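Local coordinates for protein alpha-1,2-mannosidase (Bacteroides thetaiotaomicron, PDB 2WW2) that hydrolyses alpha-mannosidic linkages with inversion of configuration, as a calcium-dependent glycoside hydrolase of family 92 from a human gut symbiont, at residues F642-I654 against E695-K707. Sequence-based numbering, arbitrary orientation.
Sequences FYPVCPGMPEYAI and EFTRNYLTHDELK
Strands 651-654 and 700-702 pair antiparallel at one side of a small three-stranded sheet in the family 92 catalytic domain, E651, Y652 and A653 lying against T702, L701 and Y700. Strand 642-643 completes the sheet beyond 651-654. Y652 and L701 form the hydrogen-bonded pair, with Y652 N 2.8 Å from L701 O and L701 N 2.9 Å from Y652 O. Two further backbone bonds extend the pairing: I654 N to N699 O, and H703 N to P650 O, which ties the start of helix 703-707 to P650, the loop residue just before strand 651-654.

Y652, L701, F642 and L706 build the apolar side of the contact. With CG anti to its carbonyl carbon (chi1 -54°), Y652 brings its CD2 to 3.6 Å from L706 CD1. The same leucine methyl is 3.8 Å from CE1 of F642, whose side chain approaches from the opposite direction. The hydroxyl of Y652 is hydrogen-bonded to K394. An alanine in place of Y652 would probably leave L706 CD1 without one of the two rings it touches here and K394 NZ without its hydroxyl partner. On the other face of the sheet, the E651 side chain, extended beyond CG, crosses that of Y700 obliquely, with E651 CG 3.6 Å from Y700 CD1, while E651 OE1 accepts from Y733 N.

T702 caps helix 703-707 in a capping box with E705: E705 N donates to T702 OG1, and T702 N to E705 OE1. Farther along, I654 points toward the 695-707 segment, where its CD1 meets the edge of the F696 ring near the ring plane, 3.5 Å from F696 CE2, and sits 3.9 Å from L701 CG.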
loop_
_atom_site.group_PDB
_atom_site.type_symbol
_atom_site.label_atom_id
_atom_site.label_comp_id
_atom_site.label_asym_id
_atom_site.label_seq_id
_atom_site.Cartn_x
_atom_site.Cartn_y
_atom_site.Cartn_z
ATOM N N PHE A 642 26.942 -19.347 4.599
ATOM C CA PHE A 642 26.396 -19.915 5.852
ATOM C C PHE A 642 26.167 -18.821 6.892
ATOM O O PHE A 642 26.753 -17.749 6.792
ATOM C CB PHE A 642 27.303 -21.027 6.425
ATOM C CG PHE A 642 28.751 -20.629 6.563
ATOM C CD1 PHE A 642 29.205 -19.977 7.710
ATOM C CD2 PHE A 642 29.655 -20.904 5.544
ATOM C CE1 PHE A 642 30.529 -19.594 7.830
ATOM C CE2 PHE A 642 30.995 -20.522 5.653
ATOM C CZ PHE A 642 31.436 -19.869 6.792
ATOM N N TYR A 643 25.291 -19.083 7.863
ATOM C CA TYR A 643 24.843 -18.033 8.775
ATOM C C TYR A 643 24.502 -18.596 10.144
ATOM O O TYR A 643 23.916 -19.676 10.236
ATOM C CB TYR A 643 23.589 -17.361 8.188
ATOM C CG TYR A 643 23.099 -16.168 8.957
ATOM C CD1 TYR A 643 23.629 -14.899 8.727
ATOM C CD2 TYR A 643 22.093 -16.295 9.911
ATOM C CE1 TYR A 643 23.168 -13.778 9.423
ATOM C CE2 TYR A 643 21.632 -15.171 10.621
ATOM C CZ TYR A 643 22.176 -13.927 10.370
ATOM O OH TYR A 643 21.728 -12.821 11.077
ATOM N N PRO A 644 24.875 -17.874 11.215
ATOM C CA PRO A 644 24.629 -18.300 12.602
ATOM C C PRO A 644 23.193 -17.982 13.005
ATOM O O PRO A 644 22.943 -16.993 13.691
ATOM C CB PRO A 644 25.616 -17.435 13.412
ATOM C CG PRO A 644 25.694 -16.160 12.624
ATOM C CD PRO A 644 25.694 -16.648 11.156
ATOM N N VAL A 645 22.256 -18.818 12.585
ATOM C CA VAL A 645 20.845 -18.614 12.945
ATOM C C VAL A 645 20.625 -18.496 14.463
ATOM O O VAL A 645 19.864 -17.644 14.926
ATOM C CB VAL A 645 19.993 -19.753 12.360
ATOM C CG1 VAL A 645 18.546 -19.700 12.904
ATOM C CG2 VAL A 645 20.001 -19.656 10.817
ATOM N N CYS A 646 21.304 -19.338 15.243
ATOM C CA CYS A 646 21.084 -19.350 16.681
ATOM C C CYS A 646 22.401 -19.269 17.447
ATOM O O CYS A 646 22.986 -20.315 17.816
ATOM C CB CYS A 646 20.329 -20.622 17.090
ATOM S SG CYS A 646 19.834 -20.673 18.811
ATOM N N PRO A 647 22.877 -18.037 17.710
ATOM C CA PRO A 647 24.106 -17.942 18.485
ATOM C C PRO A 647 23.889 -18.633 19.812
ATOM O O PRO A 647 22.787 -18.554 20.392
ATOM C CB PRO A 647 24.317 -16.423 18.654
ATOM C CG PRO A 647 23.677 -15.835 17.367
ATOM C CD PRO A 647 22.430 -16.731 17.190
ATOM N N GLY A 648 24.919 -19.314 20.293
ATOM C CA GLY A 648 24.775 -20.111 21.512
ATOM C C GLY A 648 24.715 -21.572 21.118
ATOM O O GLY A 648 24.983 -22.448 21.924
ATOM N N MET A 649 24.368 -21.825 19.861
ATOM C CA MET A 649 24.492 -23.163 19.271
ATOM C C MET A 649 25.580 -23.078 18.207
ATOM O O MET A 649 25.437 -22.326 17.244
ATOM C CB MET A 649 23.173 -23.599 18.620
ATOM C CG MET A 649 23.214 -24.948 17.900
ATOM S SD MET A 649 23.647 -26.350 18.956
ATOM C CE MET A 649 22.555 -26.137 20.369
ATOM N N PRO A 650 26.670 -23.845 18.371
ATOM C CA PRO A 650 27.810 -23.655 17.466
ATOM C C PRO A 650 27.591 -24.313 16.088
ATOM O O PRO A 650 28.278 -25.281 15.733
ATOM C CB PRO A 650 28.988 -24.273 18.244
ATOM C CG PRO A 650 28.348 -25.309 19.160
ATOM C CD PRO A 650 26.999 -24.694 19.536
ATOM N N GLU A 651 26.635 -23.769 15.330
ATOM C CA GLU A 651 26.196 -24.309 14.029
ATOM C C GLU A 651 25.967 -23.124 13.124
ATOM O O GLU A 651 25.483 -22.087 13.587
ATOM C CB GLU A 651 24.795 -24.949 14.139
ATOM C CG GLU A 651 24.756 -26.385 14.467
ATOM C CD GLU A 651 23.352 -26.898 14.655
ATOM O OE1 GLU A 651 22.336 -26.177 14.425
ATOM O OE2 GLU A 651 23.268 -28.053 15.065
ATOM N N TYR A 652 26.209 -23.301 11.827
ATOM C CA TYR A 652 25.868 -22.274 10.852
ATOM C C TYR A 652 25.018 -22.903 9.756
ATOM O O TYR A 652 25.457 -23.870 9.114
ATOM C CB TYR A 652 27.159 -21.685 10.238
ATOM C CG TYR A 652 28.155 -21.163 11.254
ATOM C CD1 TYR A 652 28.206 -19.808 11.572
ATOM C CD2 TYR A 652 29.036 -22.029 11.904
ATOM C CE1 TYR A 652 29.111 -19.324 12.486
ATOM C CE2 TYR A 652 29.936 -21.555 12.827
ATOM C CZ TYR A 652 29.972 -20.196 13.109
ATOM O OH TYR A 652 30.866 -19.727 14.034
ATOM N N ALA A 653 23.803 -22.382 9.547
ATOM C CA ALA A 653 22.929 -22.898 8.505
ATOM C C ALA A 653 23.482 -22.514 7.136
ATOM O O ALA A 653 23.945 -21.393 6.930
ATOM C CB ALA A 653 21.488 -22.383 8.679
ATOM N N ILE A 654 23.437 -23.462 6.209
ATOM C CA ILE A 654 23.966 -23.256 4.864
ATOM C C ILE A 654 22.959 -22.513 3.962
ATOM O O ILE A 654 21.760 -22.832 3.929
ATOM C CB ILE A 654 24.469 -24.590 4.263
ATOM C CG1 ILE A 654 25.722 -25.016 5.038
ATOM C CG2 ILE A 654 24.823 -24.426 2.749
ATOM C CD1 ILE A 654 26.160 -26.449 4.809
ATOM N N GLU A 695 30.363 -37.177 0.420
ATOM C CA GLU A 695 29.025 -36.666 0.125
ATOM C C GLU A 695 28.454 -36.019 1.387
ATOM O O GLU A 695 28.549 -36.576 2.469
ATOM C CB GLU A 695 28.111 -37.795 -0.347
ATOM C CG GLU A 695 26.693 -37.358 -0.697
ATOM C CD GLU A 695 25.860 -38.520 -1.193
ATOM O OE1 GLU A 695 26.050 -38.920 -2.362
ATOM O OE2 GLU A 695 25.044 -39.055 -0.410
ATOM N N PHE A 696 27.856 -34.845 1.238
ATOM C CA PHE A 696 27.433 -34.046 2.383
ATOM C C PHE A 696 26.057 -33.502 2.067
ATOM O O PHE A 696 25.881 -32.845 1.054
ATOM C CB PHE A 696 28.438 -32.906 2.589
ATOM C CG PHE A 696 28.020 -31.883 3.609
ATOM C CD1 PHE A 696 28.236 -32.102 4.968
ATOM C CD2 PHE A 696 27.455 -30.680 3.200
ATOM C CE1 PHE A 696 27.883 -31.146 5.906
ATOM C CE2 PHE A 696 27.089 -29.708 4.131
ATOM C CZ PHE A 696 27.308 -29.940 5.489
ATOM N N THR A 697 25.074 -33.828 2.900
ATOM C CA THR A 697 23.695 -33.409 2.650
ATOM C C THR A 697 23.081 -32.617 3.816
ATOM O O THR A 697 21.917 -32.215 3.741
ATOM C CB THR A 697 22.776 -34.610 2.343
ATOM O OG1 THR A 697 22.691 -35.446 3.499
ATOM C CG2 THR A 697 23.318 -35.441 1.158
ATOM N N ARG A 698 23.845 -32.384 4.881
ATOM C CA ARG A 698 23.334 -31.575 5.996
ATOM C C ARG A 698 23.164 -30.118 5.575
ATOM O O ARG A 698 23.928 -29.626 4.748
ATOM C CB ARG A 698 24.258 -31.657 7.212
ATOM C CG ARG A 698 24.285 -33.044 7.825
ATOM C CD ARG A 698 25.124 -33.079 9.108
ATOM N NE ARG A 698 26.542 -32.784 8.905
ATOM C CZ ARG A 698 27.478 -33.688 8.608
ATOM N NH1 ARG A 698 27.156 -34.975 8.432
ATOM N NH2 ARG A 698 28.746 -33.307 8.473
ATOM N N ASN A 699 22.170 -29.439 6.145
ATOM C CA ASN A 699 21.916 -28.030 5.806
ATOM C C ASN A 699 22.623 -27.071 6.754
ATOM O O ASN A 699 22.234 -25.906 6.869
ATOM C CB ASN A 699 20.415 -27.722 5.801
ATOM C CG ASN A 699 19.665 -28.495 4.723
ATOM O OD1 ASN A 699 20.181 -28.711 3.629
ATOM N ND2 ASN A 699 18.437 -28.902 5.031
ATOM N N TYR A 700 23.670 -27.558 7.413
ATOM C CA TYR A 700 24.455 -26.740 8.336
ATOM C C TYR A 700 25.869 -27.295 8.497
ATOM O O TYR A 700 26.116 -28.487 8.253
ATOM C CB TYR A 700 23.772 -26.672 9.708
ATOM C CG TYR A 700 23.708 -28.002 10.420
ATOM C CD1 TYR A 700 24.605 -28.314 11.436
ATOM C CD2 TYR A 700 22.748 -28.957 10.069
ATOM C CE1 TYR A 700 24.553 -29.552 12.091
ATOM C CE2 TYR A 700 22.694 -30.185 10.710
ATOM C CZ TYR A 700 23.595 -30.472 11.724
ATOM O OH TYR A 700 23.537 -31.679 12.365
ATOM N N LEU A 701 26.785 -26.417 8.896
ATOM C CA LEU A 701 28.152 -26.775 9.262
ATOM C C LEU A 701 28.327 -26.494 10.748
ATOM O O LEU A 701 27.777 -25.516 11.254
ATOM C CB LEU A 701 29.141 -25.889 8.498
ATOM C CG LEU A 701 29.372 -26.141 7.009
ATOM C CD1 LEU A 701 30.216 -25.013 6.411
ATOM C CD2 LEU A 701 30.049 -27.483 6.790
ATOM N N THR A 702 29.090 -27.325 11.450
ATOM C CA THR A 702 29.393 -27.006 12.858
ATOM C C THR A 702 30.560 -26.034 12.900
ATOM O O THR A 702 31.340 -25.965 11.951
ATOM C CB THR A 702 29.771 -28.253 13.688
ATOM O OG1 THR A 702 31.026 -28.773 13.237
ATOM C CG2 THR A 702 28.690 -29.335 13.561
ATOM N N HIS A 703 30.684 -25.290 13.997
ATOM C CA HIS A 703 31.869 -24.454 14.210
ATOM C C HIS A 703 33.147 -25.294 14.146
ATOM O O HIS A 703 34.133 -24.884 13.538
ATOM C CB HIS A 703 31.781 -23.734 15.548
ATOM C CG HIS A 703 32.769 -22.615 15.694
ATOM N ND1 HIS A 703 33.929 -22.727 16.439
ATOM C CD2 HIS A 703 32.771 -21.364 15.182
ATOM C CE1 HIS A 703 34.591 -21.584 16.394
ATOM N NE2 HIS A 703 33.913 -20.742 15.633
ATOM N N ASP A 704 33.123 -26.481 14.749
ATOM C CA ASP A 704 34.308 -27.368 14.715
ATOM C C ASP A 704 34.674 -27.777 13.303
ATOM O O ASP A 704 35.856 -27.834 12.950
ATOM C CB ASP A 704 34.088 -28.605 15.572
ATOM C CG ASP A 704 34.322 -28.320 17.048
ATOM O OD1 ASP A 704 34.757 -27.185 17.364
ATOM O OD2 ASP A 704 34.063 -29.208 17.882
ATOM N N GLU A 705 33.668 -28.060 12.487
ATOM C CA GLU A 705 33.942 -28.388 11.089
ATOM C C GLU A 705 34.703 -27.265 10.385
ATOM O O GLU A 705 35.621 -27.524 9.619
ATOM C CB GLU A 705 32.657 -28.738 10.332
ATOM C CG GLU A 705 32.270 -30.199 10.533
ATOM C CD GLU A 705 30.854 -30.511 10.100
ATOM O OE1 GLU A 705 30.050 -29.578 9.881
ATOM O OE2 GLU A 705 30.548 -31.710 9.979
ATOM N N LEU A 706 34.297 -26.021 10.621
ATOM C CA LEU A 706 35.017 -24.874 10.060
ATOM C C LEU A 706 36.432 -24.731 10.623
ATOM O O LEU A 706 37.415 -24.645 9.871
ATOM C CB LEU A 706 34.227 -23.582 10.318
ATOM C CG LEU A 706 32.944 -23.420 9.481
ATOM C CD1 LEU A 706 32.070 -22.276 9.998
ATOM C CD2 LEU A 706 33.297 -23.208 8.016
ATOM N N LYS A 707 36.515 -24.724 11.951
ATOM C CA LYS A 707 37.733 -24.441 12.711
ATOM C C LYS A 707 38.882 -25.406 12.399
ATOM O O LYS A 707 40.056 -25.023 12.449
ATOM C CB LYS A 707 37.393 -24.526 14.199
ATOM C CG LYS A 707 38.178 -23.622 15.117
ATOM C CD LYS A 707 37.585 -23.608 16.547
ATOM C CE LYS A 707 38.193 -24.688 17.433
ATOM N NZ LYS A 707 37.653 -26.047 17.097
#